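Local coordinates for protein monooxygenase (Agrobacterium tumefaciens, PDB 2I7G) that probably catalyses flavin-dependent oxidation of an as yet unidentified substrate by molecular oxygen, as a TIM-barrel member of the luciferase-like monooxygenase family, at residues 277-282 and 286-291; 269-274 and 294-299; 28-33 and 49-54. All blocks are in the same frame, centred on the assembly; numbering follows the deposited sequence.

How the interactions relate
Interactions 1 and 2 build one helical excursion: 277-282 and 286-291 lie inside the chain loop that 269-274 and 294-299 close, their centres about 9 Å apart, and Met279 of interaction 1 packs on Phe271, Tyr272 and Phe296 of interaction 2. Interaction 1 is partly buried and mixed, an apolar core edged by an arginine bond, a water and a sulfate; interaction 2 is buried and purely aromatic. Interaction 3, buried against the barrel strands, holds the first strand end to helix 40-60 with the methyl groups of Thr28, Ala30 and Leu51. It lies about 20 Å, centre to centre, from interaction 1, yet the salt bridge between Arg281 and Asp31 ties the two.

Interaction 1 of 3, residues 277-282 and 286-291; sequences EVMNRI and RGWGPT. With SO4 (sulfate ion), chain F.
Met279, a selenomethionine, and Ile282 form the apolar centre with Trp288 and Pro290. The Met279 chain bends at both chi2 (-59°) and chi3, bringing SE to the edge of the indole, 4.1 Å from Trp288 CZ3 and near the ring plane: a Met-aromatic contact made at the rim. Ile282 CG2 reaches the same benzo end of the indole from an oblique direction, 4.2 Å from Trp288 CH2. Met279 CB also sits 3.5 Å from Pro290 CA.

Further out, Arg286 runs beside Ile282, its chain straight as far as NE. One face of the guanidinium receives Ile282 CG2, and NH1 donates to Ile282 O over 3.0 Å, the donor tilted out of the carbonyl plane. Asn305 takes NE and His257 takes NH2, so three partners fix the rotation of the group. A water donates to both Met279 O and Trp288 O, bridging the backbones. At the outer edge Trp288 NE1 donates to sulfate O3 at 2.7 Å; the same ion, probably from the crystallisation liquor, is also bound by Gly224 N.

Gly287 is the first residue to leave helical backbone angles; its positive phi (88°) belongs to a Schellman motif. The loop that follows folds back along helix 279-286, so that Pro290 packs on Met279, within the helical excursion between barrel strands 252-260 and 329-333 of this TIM-barrel monooxygenase.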
loop_
_atom_site.group_PDB
_atom_site.type_symbol
_atom_site.label_atom_id
_atom_site.label_comp_id
_atom_site.label_asym_id
_atom_site.label_seq_id
_atom_site.Cartn_x
_atom_site.Cartn_y
_atom_site.Cartn_z
ATOM N N GLU B 277 9.738 -16.677 22.572
ATOM C CA GLU B 277 8.439 -16.180 23.092
ATOM C C GLU B 277 7.216 -16.618 22.263
ATOM O O GLU B 277 6.177 -15.933 22.232
ATOM C CB GLU B 277 8.469 -14.648 23.264
ATOM C CG GLU B 277 9.661 -14.152 24.107
ATOM C CD GLU B 277 9.632 -12.643 24.330
ATOM O OE1 GLU B 277 8.680 -11.978 23.828
ATOM O OE2 GLU B 277 10.564 -12.122 25.007
ATOM N N VAL B 278 7.328 -17.744 21.578
ATOM C CA VAL B 278 6.199 -18.255 20.820
ATOM C C VAL B 278 5.032 -18.665 21.756
ATOM O O VAL B 278 3.870 -18.345 21.475
ATOM C CB VAL B 278 6.633 -19.439 19.908
ATOM C CG1 VAL B 278 5.406 -20.111 19.253
ATOM C CG2 VAL B 278 7.620 -18.944 18.853
HETATM N N MSE B 279 5.346 -19.346 22.865
HETATM C CA MSE B 279 4.289 -19.908 23.723
HETATM C C MSE B 279 3.398 -18.847 24.415
HETATM O O MSE B 279 2.232 -19.141 24.761
HETATM C CB MSE B 279 4.856 -20.945 24.720
HETATM C CG MSE B 279 5.567 -22.138 24.030
HETATM SE SE MSE B 279 4.354 -23.111 22.801
HETATM C CE MSE B 279 5.539 -23.245 21.303
ATOM N N ASN B 280 3.945 -17.640 24.602
ATOM C CA ASN B 280 3.196 -16.501 25.153
ATOM C C ASN B 280 1.938 -16.155 24.348
ATOM O O ASN B 280 0.965 -15.625 24.907
ATOM C CB ASN B 280 4.096 -15.258 25.259
ATOM C CG ASN B 280 5.168 -15.389 26.343
ATOM O OD1 ASN B 280 6.185 -14.695 26.309
ATOM N ND2 ASN B 280 4.940 -16.275 27.300
ATOM N N ARG B 281 1.978 -16.433 23.043
ATOM C CA ARG B 281 0.818 -16.241 22.167
ATOM C C ARG B 281 0.099 -17.582 21.914
ATOM O O ARG B 281 -1.132 -17.685 22.126
ATOM C CB ARG B 281 1.191 -15.576 20.834
ATOM C CG ARG B 281 0.028 -15.573 19.834
ATOM C CD ARG B 281 -0.005 -14.263 19.030
ATOM N NE ARG B 281 1.087 -14.140 18.041
ATOM C CZ ARG B 281 1.071 -14.657 16.820
ATOM N NH1 ARG B 281 0.033 -15.416 16.405
ATOM N NH2 ARG B 281 2.112 -14.433 16.022
ATOM N N ILE B 282 0.874 -18.600 21.503
ATOM C CA ILE B 282 0.319 -19.922 21.132
ATOM C C ILE B 282 -0.394 -20.575 22.308
ATOM O O ILE B 282 -1.559 -20.959 22.195
ATOM C CB ILE B 282 1.403 -20.910 20.496
ATOM C CG1 ILE B 282 1.678 -20.559 19.037
ATOM C CG2 ILE B 282 0.979 -22.405 20.597
ATOM C CD1 ILE B 282 0.473 -20.025 18.264
ATOM N N ARG B 286 -4.865 -20.795 23.622
ATOM C CA ARG B 286 -5.374 -22.157 23.779
ATOM C C ARG B 286 -5.690 -22.469 25.245
ATOM O O ARG B 286 -6.168 -23.560 25.559
ATOM C CB ARG B 286 -4.332 -23.155 23.259
ATOM C CG ARG B 286 -4.163 -23.087 21.748
ATOM C CD ARG B 286 -2.856 -23.752 21.275
ATOM N NE ARG B 286 -2.828 -23.839 19.807
ATOM C CZ ARG B 286 -2.728 -22.794 18.974
ATOM N NH1 ARG B 286 -2.579 -21.536 19.444
ATOM N NH2 ARG B 286 -2.753 -23.007 17.656
ATOM N N GLY B 287 -5.404 -21.523 26.140
ATOM C CA GLY B 287 -5.719 -21.717 27.579
ATOM C C GLY B 287 -4.646 -22.403 28.420
ATOM O O GLY B 287 -4.935 -22.919 29.526
ATOM N N TRP B 288 -3.404 -22.406 27.938
ATOM C CA TRP B 288 -2.302 -22.889 28.777
ATOM C C TRP B 288 -1.053 -22.002 28.765
ATOM O O TRP B 288 -0.842 -21.172 27.855
ATOM C CB TRP B 288 -1.983 -24.373 28.521
ATOM C CG TRP B 288 -1.949 -24.786 27.045
ATOM C CD1 TRP B 288 -3.006 -25.276 26.302
ATOM C CD2 TRP B 288 -0.815 -24.755 26.154
ATOM N NE1 TRP B 288 -2.594 -25.561 25.014
ATOM C CE2 TRP B 288 -1.261 -25.237 24.889
ATOM C CE3 TRP B 288 0.530 -24.365 26.295
ATOM C CZ2 TRP B 288 -0.396 -25.342 23.770
ATOM C CZ3 TRP B 288 1.377 -24.471 25.197
ATOM C CH2 TRP B 288 0.912 -24.953 23.946
ATOM N N GLY B 289 -0.271 -22.142 29.832
ATOM C CA GLY B 289 0.907 -21.322 30.075
ATOM C C GLY B 289 2.106 -21.748 29.237
ATOM O O GLY B 289 2.171 -22.894 28.753
ATOM N N PRO B 290 3.075 -20.834 29.082
ATOM C CA PRO B 290 4.209 -21.011 28.163
ATOM C C PRO B 290 5.106 -22.215 28.503
ATOM O O PRO B 290 5.799 -22.762 27.614
ATOM C CB PRO B 290 4.999 -19.694 28.317
ATOM C CG PRO B 290 4.587 -19.153 29.673
ATOM C CD PRO B 290 3.143 -19.552 29.822
ATOM N N THR B 291 5.124 -22.603 29.775
ATOM C CA THR B 291 5.904 -23.777 30.179
ATOM C C THR B 291 5.039 -25.010 30.454
ATOM O O THR B 291 5.484 -25.974 31.105
ATOM C CB THR B 291 6.810 -23.481 31.368
ATOM O OG1 THR B 291 5.995 -23.301 32.544
ATOM C CG2 THR B 291 7.661 -22.223 31.070
HETATM S S SO4 F . -4.207 -27.107 22.705
HETATM O O1 SO4 F . -4.944 -25.905 22.356
HETATM O O2 SO4 F . -4.581 -28.144 21.772
HETATM O O3 SO4 F . -2.788 -26.862 22.614
HETATM O O4 SO4 F . -4.582 -27.553 24.038
HETATM O O HOH W 1 1.239 -19.306 27.321
#

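Interaction 2 of 3, residues 269-274 and 294-299; sequences DQFYGP and AHFDAA
Tyr272 and Phe296 meet because each ring swings away from its own backbone nitrogen, with chi1 of -172° in the tyrosine and 170° in the phenylalanine, and so projects from its helix into the space shared with the other. Phe271 uses the same broad setting, but its ring reaches Phe296 at a different place.

The principal pair is an offset stack. The ring centroids of Tyr272 and Phe296 lie 5.0 Å apart, and the planes are inclined by 26°, so the rings are displaced and slightly splayed. Tyr272 CD2 comes down over one face of the phenylalanine toward its rim, 3.6 Å from Phe296 CD2. The overlap continues at the base of the tyrosine, where Tyr272 CB approaches Phe296 CE2 at 3.9 Å; farther along the same edge of the tyrosine, Tyr272 CE2 lies 4.1 Å from Phe296 CB. Contact thus extends from the tyrosine methylene to the near edge of its ring.

Phe271 meets Phe296 differently, rim against rim: Phe271 CD1 and Phe296 CE1 are 4.2 Å apart, each lying near the plane of the other ring. Phe296 therefore offers a face to Tyr272 and an edge to Phe271.

Met279 of helix 279-286 touches all three aromatic side chains, and Leu306 also packs on Phe296. Arg293 makes a cation-pi contact with Tyr272. The arrangement is an aromatic helix-helix interface, joining the C-terminal turn of helix 264-272 to helix 293-300 in the helical excursion between the barrel strands 252-260 and 329-333.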
loop_
_atom_site.group_PDB
_atom_site.type_symbol
_atom_site.label_atom_id
_atom_site.label_comp_id
_atom_site.label_asym_id
_atom_site.label_seq_id
_atom_site.Cartn_x
_atom_site.Cartn_y
_atom_site.Cartn_z
ATOM N N ASP B 269 11.914 -27.973 20.100
ATOM C CA ASP B 269 12.781 -27.174 20.982
ATOM C C ASP B 269 12.804 -25.719 20.506
ATOM O O ASP B 269 12.643 -24.782 21.305
ATOM C CB ASP B 269 14.208 -27.730 21.017
ATOM C CG ASP B 269 14.333 -29.055 21.788
ATOM O OD1 ASP B 269 13.393 -29.479 22.480
ATOM O OD2 ASP B 269 15.414 -29.683 21.685
ATOM N N GLN B 270 12.984 -25.539 19.199
ATOM C CA GLN B 270 13.121 -24.201 18.640
ATOM C C GLN B 270 11.820 -23.415 18.753
ATOM O O GLN B 270 11.859 -22.210 19.018
ATOM C CB GLN B 270 13.639 -24.234 17.189
ATOM C CG GLN B 270 15.078 -24.728 17.116
ATOM C CD GLN B 270 15.566 -24.987 15.685
ATOM O OE1 GLN B 270 14.876 -24.695 14.697
ATOM N NE2 GLN B 270 16.776 -25.579 15.580
ATOM N N PHE B 271 10.682 -24.096 18.600
ATOM C CA PHE B 271 9.355 -23.456 18.697
ATOM C C PHE B 271 8.978 -23.155 20.152
ATOM O O PHE B 271 8.343 -22.147 20.426
ATOM C CB PHE B 271 8.300 -24.346 18.017
ATOM C CG PHE B 271 7.080 -23.605 17.444
ATOM C CD1 PHE B 271 5.796 -23.946 17.863
ATOM C CD2 PHE B 271 7.216 -22.610 16.468
ATOM C CE1 PHE B 271 4.660 -23.296 17.330
ATOM C CE2 PHE B 271 6.075 -21.961 15.920
ATOM C CZ PHE B 271 4.808 -22.323 16.351
ATOM N N TYR B 272 9.385 -24.016 21.078
ATOM C CA TYR B 272 9.066 -23.878 22.520
ATOM C C TYR B 272 10.121 -23.061 23.301
ATOM O O TYR B 272 9.882 -22.683 24.446
ATOM C CB TYR B 272 9.007 -25.272 23.119
ATOM C CG TYR B 272 8.511 -25.426 24.539
ATOM C CD1 TYR B 272 9.402 -25.704 25.577
ATOM C CD2 TYR B 272 7.133 -25.380 24.830
ATOM C CE1 TYR B 272 8.944 -25.913 26.906
ATOM C CE2 TYR B 272 6.659 -25.599 26.147
ATOM C CZ TYR B 272 7.567 -25.856 27.167
ATOM O OH TYR B 272 7.110 -26.062 28.448
ATOM N N GLY B 273 11.294 -22.821 22.708
ATOM C CA GLY B 273 12.392 -22.148 23.435
ATOM C C GLY B 273 11.938 -20.822 24.043
ATOM O O GLY B 273 11.236 -20.061 23.377
ATOM N N PRO B 274 12.321 -20.542 25.313
ATOM C CA PRO B 274 11.875 -19.318 26.023
ATOM C C PRO B 274 12.229 -18.023 25.290
ATOM O O PRO B 274 11.418 -17.076 25.271
ATOM C CB PRO B 274 12.626 -19.376 27.363
ATOM C CG PRO B 274 13.098 -20.799 27.505
ATOM C CD PRO B 274 13.214 -21.380 26.140
ATOM N N ALA B 294 3.200 -30.459 28.986
ATOM C CA ALA B 294 2.171 -31.486 28.763
ATOM C C ALA B 294 1.194 -31.043 27.655
ATOM O O ALA B 294 0.882 -31.823 26.741
ATOM C CB ALA B 294 1.424 -31.814 30.058
ATOM N N HIS B 295 0.724 -29.797 27.727
ATOM C CA HIS B 295 -0.214 -29.296 26.728
ATOM C C HIS B 295 0.426 -29.091 25.345
ATOM O O HIS B 295 -0.170 -29.455 24.321
ATOM C CB HIS B 295 -0.905 -28.035 27.215
ATOM C CG HIS B 295 -2.186 -28.304 27.946
ATOM N ND1 HIS B 295 -2.218 -28.783 29.241
ATOM C CD2 HIS B 295 -3.479 -28.180 27.557
ATOM C CE1 HIS B 295 -3.477 -28.919 29.626
ATOM N NE2 HIS B 295 -4.261 -28.558 28.624
ATOM N N PHE B 296 1.634 -28.523 25.317
ATOM C CA PHE B 296 2.341 -28.330 24.055
ATOM C C PHE B 296 2.601 -29.694 23.393
ATOM O O PHE B 296 2.420 -29.857 22.182
ATOM C CB PHE B 296 3.654 -27.604 24.314
ATOM C CG PHE B 296 4.593 -27.565 23.124
ATOM C CD1 PHE B 296 4.286 -26.830 21.986
ATOM C CD2 PHE B 296 5.811 -28.251 23.182
ATOM C CE1 PHE B 296 5.171 -26.776 20.891
ATOM C CE2 PHE B 296 6.703 -28.188 22.108
ATOM C CZ PHE B 296 6.396 -27.458 20.978
ATOM N N ASP B 297 3.005 -30.674 24.196
ATOM C CA ASP B 297 3.330 -31.976 23.641
ATOM C C ASP B 297 2.087 -32.637 23.093
ATOM O O ASP B 297 2.149 -33.271 22.048
ATOM C CB ASP B 297 3.988 -32.881 24.681
ATOM C CG ASP B 297 5.494 -32.628 24.824
ATOM O OD1 ASP B 297 6.102 -31.873 24.041
ATOM O OD2 ASP B 297 6.066 -33.240 25.769
ATOM N N ALA B 298 0.967 -32.491 23.805
ATOM C CA ALA B 298 -0.309 -33.000 23.325
ATOM C C ALA B 298 -0.739 -32.269 22.029
ATOM O O ALA B 298 -1.230 -32.880 21.067
ATOM C CB ALA B 298 -1.366 -32.851 24.422
ATOM N N ALA B 299 -0.504 -30.965 21.987
ATOM C CA ALA B 299 -0.920 -30.126 20.864
ATOM C C ALA B 299 -0.163 -30.489 19.572
ATOM O O ALA B 299 -0.701 -30.387 18.475
ATOM C CB ALA B 299 -0.677 -28.647 21.209
#

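Interaction 3 of 3, residues 28-33 and 49-54; sequences TFADVN and RELLEE
Ala30 and Leu51 bring the two backbones to their nearest approach, with CA atoms 7.0 Å apart, where the loop leaving strand 23-28 passes helix 40-60. The loop turns sharply here: Ala30 has positive phi (60°), and its N donates to Thr28 OG1 over 3.1 Å in a nearly straight bond (166°), an ST turn.

Thr28 holds OG1 opposite its own backbone nitrogen, chi1 -180°, which brings the hydroxyl to this turn and directs the methyl at the helix. Thr28 CG2 packs 3.5 Å from Leu51 CD1. The second leucine methyl, CD2, lies 4.1 Å from Ala30 CB, so the forked end of Leu51 straddles the strand end at Thr28 and the loop at Ala30. Glu54 flanks the threonine methyl, with OE2 4.2 Å from Thr28 CG2, while its OE1 forms a salt bridge with Arg47. Leu68 packs on both Thr28 and Leu51.

The chemistry divides the threonine: its methyl packs on the helix, while its hydroxyl serves the turn and bonds to Ala335 O. Between 28-33 and 49-54 the contact is apolar packing; polar ties of the loop, such as Asn33 N to Glu43, meet the helix earlier, and the ST-turn bond probably helps hold the bend at Ala30.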
loop_
_atom_site.group_PDB
_atom_site.type_symbol
_atom_site.label_atom_id
_atom_site.label_comp_id
_atom_site.label_asym_id
_atom_site.label_seq_id
_atom_site.Cartn_x
_atom_site.Cartn_y
_atom_site.Cartn_z
ATOM N N THR B 28 1.873 -14.900 8.204
ATOM C CA THR B 28 2.533 -14.371 9.406
ATOM C C THR B 28 1.907 -13.014 9.715
ATOM O O THR B 28 1.290 -12.382 8.815
ATOM C CB THR B 28 4.083 -14.293 9.245
ATOM O OG1 THR B 28 4.715 -13.776 10.442
ATOM C CG2 THR B 28 4.462 -13.377 8.077
ATOM N N PHE B 29 2.124 -12.580 10.960
ATOM C CA PHE B 29 1.727 -11.274 11.429
ATOM C C PHE B 29 2.913 -10.315 11.498
ATOM O O PHE B 29 2.713 -9.105 11.782
ATOM C CB PHE B 29 1.066 -11.378 12.823
ATOM C CG PHE B 29 -0.182 -12.239 12.853
ATOM C CD1 PHE B 29 -0.896 -12.513 11.684
ATOM C CD2 PHE B 29 -0.646 -12.761 14.064
ATOM C CE1 PHE B 29 -2.074 -13.281 11.708
ATOM C CE2 PHE B 29 -1.791 -13.536 14.118
ATOM C CZ PHE B 29 -2.518 -13.822 12.938
ATOM N N ALA B 30 4.122 -10.859 11.247
ATOM C CA ALA B 30 5.354 -10.075 11.232
ATOM C C ALA B 30 5.556 -9.421 12.606
ATOM O O ALA B 30 5.644 -8.193 12.740
ATOM C CB ALA B 30 5.310 -9.022 10.103
ATOM N N ASP B 31 5.641 -10.279 13.619
ATOM C CA ASP B 31 5.968 -9.916 15.013
ATOM C C ASP B 31 7.331 -9.238 15.083
ATOM O O ASP B 31 8.268 -9.614 14.379
ATOM C CB ASP B 31 6.003 -11.205 15.863
ATOM C CG ASP B 31 4.781 -12.130 15.612
ATOM O OD1 ASP B 31 4.224 -12.652 16.600
ATOM O OD2 ASP B 31 4.352 -12.330 14.449
ATOM N N VAL B 32 7.426 -8.249 15.961
ATOM C CA VAL B 32 8.676 -7.614 16.320
ATOM C C VAL B 32 8.869 -7.604 17.851
ATOM O O VAL B 32 7.924 -7.810 18.642
ATOM C CB VAL B 32 8.783 -6.157 15.753
ATOM C CG1 VAL B 32 8.713 -6.198 14.203
ATOM C CG2 VAL B 32 7.674 -5.243 16.314
ATOM N N ASN B 33 10.104 -7.352 18.249
ATOM C CA ASN B 33 10.402 -7.099 19.640
ATOM C C ASN B 33 9.750 -5.783 20.060
ATOM O O ASN B 33 10.063 -4.733 19.494
ATOM C CB ASN B 33 11.902 -7.046 19.866
ATOM C CG ASN B 33 12.252 -7.057 21.348
ATOM O OD1 ASN B 33 11.433 -6.672 22.192
ATOM N ND2 ASN B 33 13.456 -7.502 21.671
ATOM N N ARG B 49 12.620 -6.266 6.060
ATOM C CA ARG B 49 13.654 -6.849 5.203
ATOM C C ARG B 49 13.621 -8.383 5.333
ATOM O O ARG B 49 13.573 -9.104 4.320
ATOM C CB ARG B 49 15.046 -6.281 5.525
ATOM C CG ARG B 49 16.194 -7.169 5.004
ATOM C CD ARG B 49 17.557 -6.491 4.945
ATOM N NE ARG B 49 17.997 -5.948 6.228
ATOM C CZ ARG B 49 18.309 -6.662 7.304
ATOM N NH1 ARG B 49 18.219 -7.984 7.289
ATOM N NH2 ARG B 49 18.714 -6.037 8.407
ATOM N N GLU B 50 13.595 -8.875 6.574
ATOM C CA GLU B 50 13.512 -10.318 6.821
ATOM C C GLU B 50 12.225 -10.937 6.227
ATOM O O GLU B 50 12.270 -12.023 5.601
ATOM C CB GLU B 50 13.613 -10.579 8.325
ATOM C CG GLU B 50 15.023 -10.502 8.832
ATOM C CD GLU B 50 15.093 -10.459 10.370
ATOM O OE1 GLU B 50 14.034 -10.380 11.063
ATOM O OE2 GLU B 50 16.241 -10.431 10.857
ATOM N N LEU B 51 11.101 -10.230 6.381
ATOM C CA LEU B 51 9.835 -10.729 5.854
ATOM C C LEU B 51 9.903 -10.894 4.328
ATOM O O LEU B 51 9.436 -11.915 3.785
ATOM C CB LEU B 51 8.707 -9.762 6.230
ATOM C CG LEU B 51 7.287 -10.129 5.738
ATOM C CD1 LEU B 51 6.847 -11.492 6.328
ATOM C CD2 LEU B 51 6.372 -8.982 6.179
ATOM N N LEU B 52 10.440 -9.881 3.646
ATOM C CA LEU B 52 10.592 -9.946 2.203
ATOM C C LEU B 52 11.432 -11.157 1.836
ATOM O O LEU B 52 11.071 -11.881 0.923
ATOM C CB LEU B 52 11.150 -8.641 1.612
ATOM C CG LEU B 52 10.096 -7.620 1.105
ATOM C CD1 LEU B 52 9.357 -8.116 -0.139
ATOM C CD2 LEU B 52 9.092 -7.199 2.197
ATOM N N GLU B 53 12.527 -11.388 2.566
ATOM C CA GLU B 53 13.357 -12.572 2.322
ATOM C C GLU B 53 12.549 -13.874 2.482
ATOM O O GLU B 53 12.732 -14.797 1.686
ATOM C CB GLU B 53 14.572 -12.585 3.232
ATOM C CG GLU B 53 15.611 -11.496 2.874
ATOM C CD GLU B 53 16.807 -11.523 3.836
ATOM O OE1 GLU B 53 16.822 -12.397 4.756
ATOM O OE2 GLU B 53 17.750 -10.703 3.648
ATOM N N GLU B 54 11.688 -13.936 3.499
ATOM C CA GLU B 54 10.782 -15.093 3.699
ATOM C C GLU B 54 9.926 -15.298 2.458
ATOM O O GLU B 54 9.786 -16.428 2.001
ATOM C CB GLU B 54 9.803 -14.921 4.887
ATOM C CG GLU B 54 10.457 -14.794 6.261
ATOM C CD GLU B 54 9.417 -14.454 7.373
ATOM O OE1 GLU B 54 9.748 -13.613 8.243
ATOM O OE2 GLU B 54 8.283 -15.032 7.341
#